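Local coordinates for nitrate transport protein (PDB 3KSX) that probably captures alkanesulfonates in the periplasm for import by an ABC transporter, and is seen here with the sulfonate buffer MOPS bound, at residues 49-54 with 58-63; 218-221 with 226-229. All coordinates share one frame; numbering follows the deposited sequence.

Both contacts belong to the lobe built on the five-stranded sheet 59-65, 30-36, 82-86, 212-217 and 100-106, the centre of each contact about 21 Å from the centre of the chain. Contact 1 packs a short helix on the edge strand 59-65 and is partly buried, with a carboxylate, an indole N-H and two bridging waters beside its apolar patch. Contact 2 joins the helices that follow strand 212-217; it is buried and made of two aromatic rings, a valine and an alanine, without bridging water. Helix 225-244 ties them together: it also touches L50, L51 and R54, and the ring of F227 meets T58, with T58 CG2 3.9 Å from F227 CZ.

Contact 1: residues 49-54 with 58-63; sequences RLLEQR and TKITWV
The last part of a beta-alpha-beta crossover brings L51 and E52 of helix 50-54 onto I60 and W62 of strand 59-63, the two segments running antiparallel at 171° with their axes 8.6 Å apart. L51 provides the apolar side. Its CD1 lies 3.5 Å from CZ2 of W62, obliquely to the indole, and its side chain crosses that of W62 at about a right angle; nearer the backbone, L51 CB meets I60 CD1 at 4.0 Å.

E52 CG packs 3.8 Å from I60 CG1, and the bend at chi2 (85°) turns the carboxylate back toward the edge of W62. OE2 sits in plane at the ring edge, 3.7 Å from W62 NE1, the carboxylate and ring planes being 36° apart. Strand 59-65, one of the two outermost in this sheet of the periplasmic-binding-protein fold, pairs in parallel with strand 30-36, and the crossover between them runs through helices 40-48 and 50-54. Helix 50-54 packs against its I60 and W62 face, while L50 and L51 also touch T234 of helix 225-244.

Two waters bridge the polar side. One donates to E52 OE1 at 2.6 Å and accepts from both L51 N and W62 NE1, so the indole N-H is linked to the carboxylate through it and the first turn of the helix is tied to the strand. The other donates to OE2 and, at 2.6 Å, to I60 O, and takes a weak bond from R49 NH2. Each carboxylate oxygen thus has a water donor, which probably helps fix its rotation. R49 NH2 forms a long salt bridge of 3.9 Å with E52 OE2; the oxygen stands over one guanidinium face, so the attraction is of charge alone.

Contact 2: residues 218-221 with 226-229; sequences RRYA and PFVQ
Y220 of helix 218-223 reaches across to F227 and V228 on the first turn of helix 225-244, and nearly all the tight packing lies along one edge of its ring. F227 CE2 is 3.2 Å from Y220 OH and 4.0 Å from Y220 CE2, near the plane of the tyrosine ring. V228 takes the same edge closer to the backbone, its CG2 4.0 Å from Y220 CD2.

The torsions explain this spacing. F227 has CG anti to the backbone N (chi1 168°), which carries its ring out to the hydroxyl end of Y220, whereas the CG2 branch of V228 lies beside its own backbone N and meets the inner half of the tyrosine. The phenol oxygen, although pressed by F227, is not left without a polar partner: it hydrogen-bonds to Q30 O, anchoring Y220 to the start of strand 30-36. P28 touches both aromatic side chains, and F55 meets F227 edge-to-face.

On the A221 side the fit is looser. V228 CG2 is 4.4 Å from A221 CA, even though the CA atoms of these two residues are the nearest across the two segments, with 6.4 Å between A221 CA and V228 CA. Toward solvent, P226, R219 and Q229 are exposed. The arrangement is one of two consecutive helices, 218-223 and 225-244, joined by a tight connection at W224 directly after strand 212-217; Y220 and F227 pack on L31 of strand 30-36, and A221 and V228 on L101 and V103 of strand 100-106, in the mixed sheet of an alpha/beta lobe of the periplasmic-binding-protein fold.

Contact 1: residues 49-54 with 58-63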
loop_
_atom_site.group_PDB
_atom_site.type_symbol
_atom_site.label_atom_id
_atom_site.label_comp_id
_atom_site.label_asym_id
_atom_site.label_seq_id
_atom_site.Cartn_x
_atom_site.Cartn_y
_atom_site.Cartn_z
ATOM N N ARG A 49 11.264 -8.319 -15.984
ATOM C CA ARG A 49 12.077 -9.403 -15.433
ATOM C C ARG A 49 13.378 -8.927 -14.805
ATOM O O ARG A 49 14.389 -9.545 -15.000
ATOM C CB ARG A 49 12.324 -10.490 -16.511
ATOM C CG ARG A 49 11.067 -10.808 -17.328
ATOM C CD ARG A 49 11.181 -12.081 -18.128
ATOM N NE ARG A 49 11.504 -13.262 -17.296
ATOM C CZ ARG A 49 10.643 -14.005 -16.595
ATOM N NH1 ARG A 49 9.344 -13.727 -16.549
ATOM N NH2 ARG A 49 11.122 -15.051 -15.940
ATOM N N LEU A 50 13.324 -7.856 -14.015
ATOM C CA LEU A 50 14.539 -7.237 -13.421
ATOM C C LEU A 50 15.243 -8.155 -12.431
ATOM O O LEU A 50 16.490 -8.211 -12.367
ATOM C CB LEU A 50 14.186 -5.924 -12.712
ATOM C CG LEU A 50 13.539 -4.825 -13.610
ATOM C CD1 LEU A 50 13.408 -3.499 -12.870
ATOM C CD2 LEU A 50 14.449 -4.644 -14.837
ATOM N N LEU A 51 14.446 -8.854 -11.652
ATOM C CA LEU A 51 14.985 -9.705 -10.593
ATOM C C LEU A 51 15.592 -10.924 -11.263
ATOM O O LEU A 51 16.656 -11.362 -10.861
ATOM C CB LEU A 51 13.856 -10.135 -9.614
ATOM C CG LEU A 51 13.353 -9.004 -8.707
ATOM C CD1 LEU A 51 12.410 -9.546 -7.701
ATOM C CD2 LEU A 51 14.499 -8.266 -8.006
ATOM N N GLU A 52 14.890 -11.459 -12.260
ATOM C CA GLU A 52 15.339 -12.669 -12.971
ATOM C C GLU A 52 16.625 -12.372 -13.668
ATOM O O GLU A 52 17.580 -13.128 -13.542
ATOM C CB GLU A 52 14.310 -13.161 -13.968
ATOM C CG GLU A 52 13.023 -13.626 -13.319
ATOM C CD GLU A 52 12.008 -12.492 -13.040
ATOM O OE1 GLU A 52 12.342 -11.293 -13.125
ATOM O OE2 GLU A 52 10.855 -12.811 -12.741
ATOM N N GLN A 53 16.717 -11.220 -14.293
ATOM C CA GLN A 53 17.986 -10.806 -14.871
ATOM C C GLN A 53 19.130 -10.684 -13.862
ATOM O O GLN A 53 20.262 -11.082 -14.147
ATOM C CB GLN A 53 17.837 -9.447 -15.538
ATOM C CG GLN A 53 16.853 -9.418 -16.673
ATOM C CD GLN A 53 16.987 -8.111 -17.398
ATOM O OE1 GLN A 53 18.105 -7.678 -17.651
ATOM N NE2 GLN A 53 15.877 -7.438 -17.659
ATOM N N ARG A 54 18.843 -10.161 -12.671
ATOM C CA ARG A 54 19.854 -9.980 -11.633
ATOM C C ARG A 54 20.285 -11.301 -10.909
ATOM O O ARG A 54 21.438 -11.477 -10.474
ATOM C CB ARG A 54 19.323 -8.945 -10.618
ATOM C CG ARG A 54 20.320 -8.629 -9.472
ATOM C CD ARG A 54 20.829 -7.196 -9.548
ATOM N NE ARG A 54 21.840 -6.834 -8.525
ATOM C CZ ARG A 54 21.653 -5.959 -7.510
ATOM N NH1 ARG A 54 20.469 -5.362 -7.328
ATOM N NH2 ARG A 54 22.656 -5.676 -6.654
ATOM N N THR A 58 18.271 -18.009 -9.005
ATOM C CA THR A 58 17.145 -17.950 -8.085
ATOM C C THR A 58 15.833 -17.985 -8.878
ATOM O O THR A 58 15.636 -17.234 -9.840
ATOM C CB THR A 58 17.258 -16.691 -7.200
ATOM O OG1 THR A 58 18.479 -16.748 -6.460
ATOM C CG2 THR A 58 16.124 -16.648 -6.178
ATOM N N LYS A 59 14.939 -18.890 -8.518
ATOM C CA LYS A 59 13.635 -18.967 -9.169
ATOM C C LYS A 59 12.829 -17.829 -8.535
ATOM O O LYS A 59 12.633 -17.839 -7.307
ATOM C CB LYS A 59 12.961 -20.314 -8.818
ATOM C CG LYS A 59 11.597 -20.560 -9.464
ATOM C CD LYS A 59 10.836 -21.745 -8.760
ATOM C CE LYS A 59 9.613 -22.263 -9.501
ATOM N NZ LYS A 59 8.236 -21.701 -9.067
ATOM N N ILE A 60 12.382 -16.885 -9.351
ATOM C CA ILE A 60 11.587 -15.763 -8.847
ATOM C C ILE A 60 10.175 -16.040 -9.197
ATOM O O ILE A 60 9.853 -16.259 -10.371
ATOM C CB ILE A 60 11.961 -14.450 -9.566
ATOM C CG1 ILE A 60 13.487 -14.192 -9.555
ATOM C CG2 ILE A 60 11.231 -13.247 -8.966
ATOM C CD1 ILE A 60 14.113 -13.869 -8.285
ATOM N N THR A 61 9.310 -16.012 -8.187
ATOM C CA THR A 61 7.908 -16.221 -8.364
ATOM C C THR A 61 7.107 -15.026 -7.739
ATOM O O THR A 61 7.049 -14.866 -6.481
ATOM C CB THR A 61 7.484 -17.468 -7.607
ATOM O OG1 THR A 61 8.262 -18.596 -8.046
ATOM C CG2 THR A 61 6.009 -17.755 -7.840
ATOM N N TRP A 62 6.464 -14.250 -8.617
ATOM C CA TRP A 62 5.643 -13.107 -8.174
ATOM C C TRP A 62 4.261 -13.602 -7.881
ATOM O O TRP A 62 3.686 -14.349 -8.668
ATOM C CB TRP A 62 5.553 -12.077 -9.294
ATOM C CG TRP A 62 6.790 -11.339 -9.558
ATOM C CD1 TRP A 62 7.788 -11.717 -10.431
ATOM C CD2 TRP A 62 7.269 -10.145 -8.908
ATOM N NE1 TRP A 62 8.808 -10.796 -10.405
ATOM C CE2 TRP A 62 8.521 -9.831 -9.482
ATOM C CE3 TRP A 62 6.728 -9.263 -7.966
ATOM C CZ2 TRP A 62 9.264 -8.702 -9.105
ATOM C CZ3 TRP A 62 7.449 -8.158 -7.586
ATOM C CH2 TRP A 62 8.732 -7.881 -8.161
ATOM N N VAL A 63 3.675 -13.150 -6.790
ATOM C CA VAL A 63 2.367 -13.621 -6.375
ATOM C C VAL A 63 1.541 -12.363 -6.075
ATOM O O VAL A 63 1.868 -11.600 -5.179
ATOM C CB VAL A 63 2.453 -14.539 -5.096
ATOM C CG1 VAL A 63 1.055 -14.894 -4.579
ATOM C CG2 VAL A 63 3.355 -15.793 -5.301
HETATM O O HOH W 1 9.802 -15.432 -12.830
HETATM O O HOH W 2 11.343 -9.319 -11.726
#

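Contact 2: residues 218-221 with 226-229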
loop_
_atom_site.group_PDB
_atom_site.type_symbol
_atom_site.label_atom_id
_atom_site.label_comp_id
_atom_site.label_asym_id
_atom_site.label_seq_id
_atom_site.Cartn_x
_atom_site.Cartn_y
_atom_site.Cartn_z
ATOM N N ARG A 218 11.369 -13.199 8.953
ATOM C CA ARG A 218 12.609 -13.081 9.745
ATOM C C ARG A 218 13.656 -14.200 9.387
ATOM O O ARG A 218 14.874 -13.910 9.214
ATOM C CB ARG A 218 12.289 -13.110 11.235
ATOM C CG ARG A 218 13.570 -13.180 12.105
ATOM C CD ARG A 218 13.259 -13.188 13.591
ATOM N NE ARG A 218 12.544 -11.987 14.039
ATOM C CZ ARG A 218 13.113 -10.872 14.506
ATOM N NH1 ARG A 218 14.435 -10.782 14.599
ATOM N NH2 ARG A 218 12.351 -9.835 14.906
ATOM N N ARG A 219 13.196 -15.447 9.207
ATOM C CA ARG A 219 14.128 -16.500 8.743
ATOM C C ARG A 219 14.805 -16.228 7.393
ATOM O O ARG A 219 15.988 -16.439 7.228
ATOM C CB ARG A 219 13.407 -17.825 8.693
ATOM C CG ARG A 219 13.143 -18.334 10.095
ATOM C CD ARG A 219 12.267 -19.617 10.084
ATOM N NE ARG A 219 12.434 -20.391 11.327
ATOM C CZ ARG A 219 13.238 -21.456 11.431
ATOM N NH1 ARG A 219 13.916 -21.872 10.336
ATOM N NH2 ARG A 219 13.343 -22.134 12.616
ATOM N N TYR A 220 14.046 -15.732 6.419
ATOM C CA TYR A 220 14.609 -15.570 5.080
ATOM C C TYR A 220 15.621 -14.404 5.115
ATOM O O TYR A 220 16.643 -14.506 4.493
ATOM C CB TYR A 220 13.493 -15.315 4.064
ATOM C CG TYR A 220 13.869 -15.409 2.581
ATOM C CD1 TYR A 220 13.830 -16.630 1.894
ATOM C CD2 TYR A 220 14.227 -14.254 1.874
ATOM C CE1 TYR A 220 14.137 -16.701 0.527
ATOM C CE2 TYR A 220 14.499 -14.311 0.496
ATOM C CZ TYR A 220 14.422 -15.520 -0.168
ATOM O OH TYR A 220 14.706 -15.535 -1.512
ATOM N N ALA A 221 15.285 -13.295 5.797
ATOM C CA ALA A 221 16.141 -12.114 5.813
ATOM C C ALA A 221 17.435 -12.399 6.611
ATOM O O ALA A 221 18.534 -11.934 6.266
ATOM C CB ALA A 221 15.360 -10.886 6.399
ATOM N N PRO A 226 22.270 -10.345 2.298
ATOM C CA PRO A 226 22.850 -9.591 1.195
ATOM C C PRO A 226 21.882 -9.632 0.016
ATOM O O PRO A 226 21.715 -8.627 -0.707
ATOM C CB PRO A 226 24.083 -10.400 0.856
ATOM C CG PRO A 226 24.552 -10.915 2.164
ATOM C CD PRO A 226 23.282 -11.173 2.978
ATOM N N PHE A 227 21.255 -10.796 -0.151
ATOM C CA PHE A 227 20.392 -11.041 -1.293
ATOM C C PHE A 227 19.194 -10.128 -1.154
ATOM O O PHE A 227 18.818 -9.510 -2.125
ATOM C CB PHE A 227 19.999 -12.519 -1.377
ATOM C CG PHE A 227 18.899 -12.821 -2.349
ATOM C CD1 PHE A 227 19.173 -13.012 -3.689
ATOM C CD2 PHE A 227 17.578 -12.983 -1.904
ATOM C CE1 PHE A 227 18.148 -13.314 -4.586
ATOM C CE2 PHE A 227 16.549 -13.298 -2.800
ATOM C CZ PHE A 227 16.828 -13.451 -4.119
ATOM N N VAL A 228 18.613 -10.033 0.056
ATOM C CA VAL A 228 17.449 -9.144 0.276
ATOM C C VAL A 228 17.804 -7.693 0.017
ATOM O O VAL A 228 17.023 -6.951 -0.621
ATOM C CB VAL A 228 16.855 -9.358 1.655
ATOM C CG1 VAL A 228 15.866 -8.187 2.029
ATOM C CG2 VAL A 228 16.135 -10.761 1.661
ATOM N N GLN A 229 18.999 -7.305 0.453
ATOM C CA GLN A 229 19.510 -5.927 0.194
ATOM C C GLN A 229 19.606 -5.660 -1.321
ATOM O O GLN A 229 19.155 -4.613 -1.819
ATOM C CB GLN A 229 20.842 -5.744 0.902
ATOM C CG GLN A 229 21.538 -4.404 0.662
ATOM C CD GLN A 229 22.795 -4.274 1.579
ATOM O OE1 GLN A 229 23.105 -3.179 2.072
ATOM N NE2 GLN A 229 23.491 -5.413 1.842
#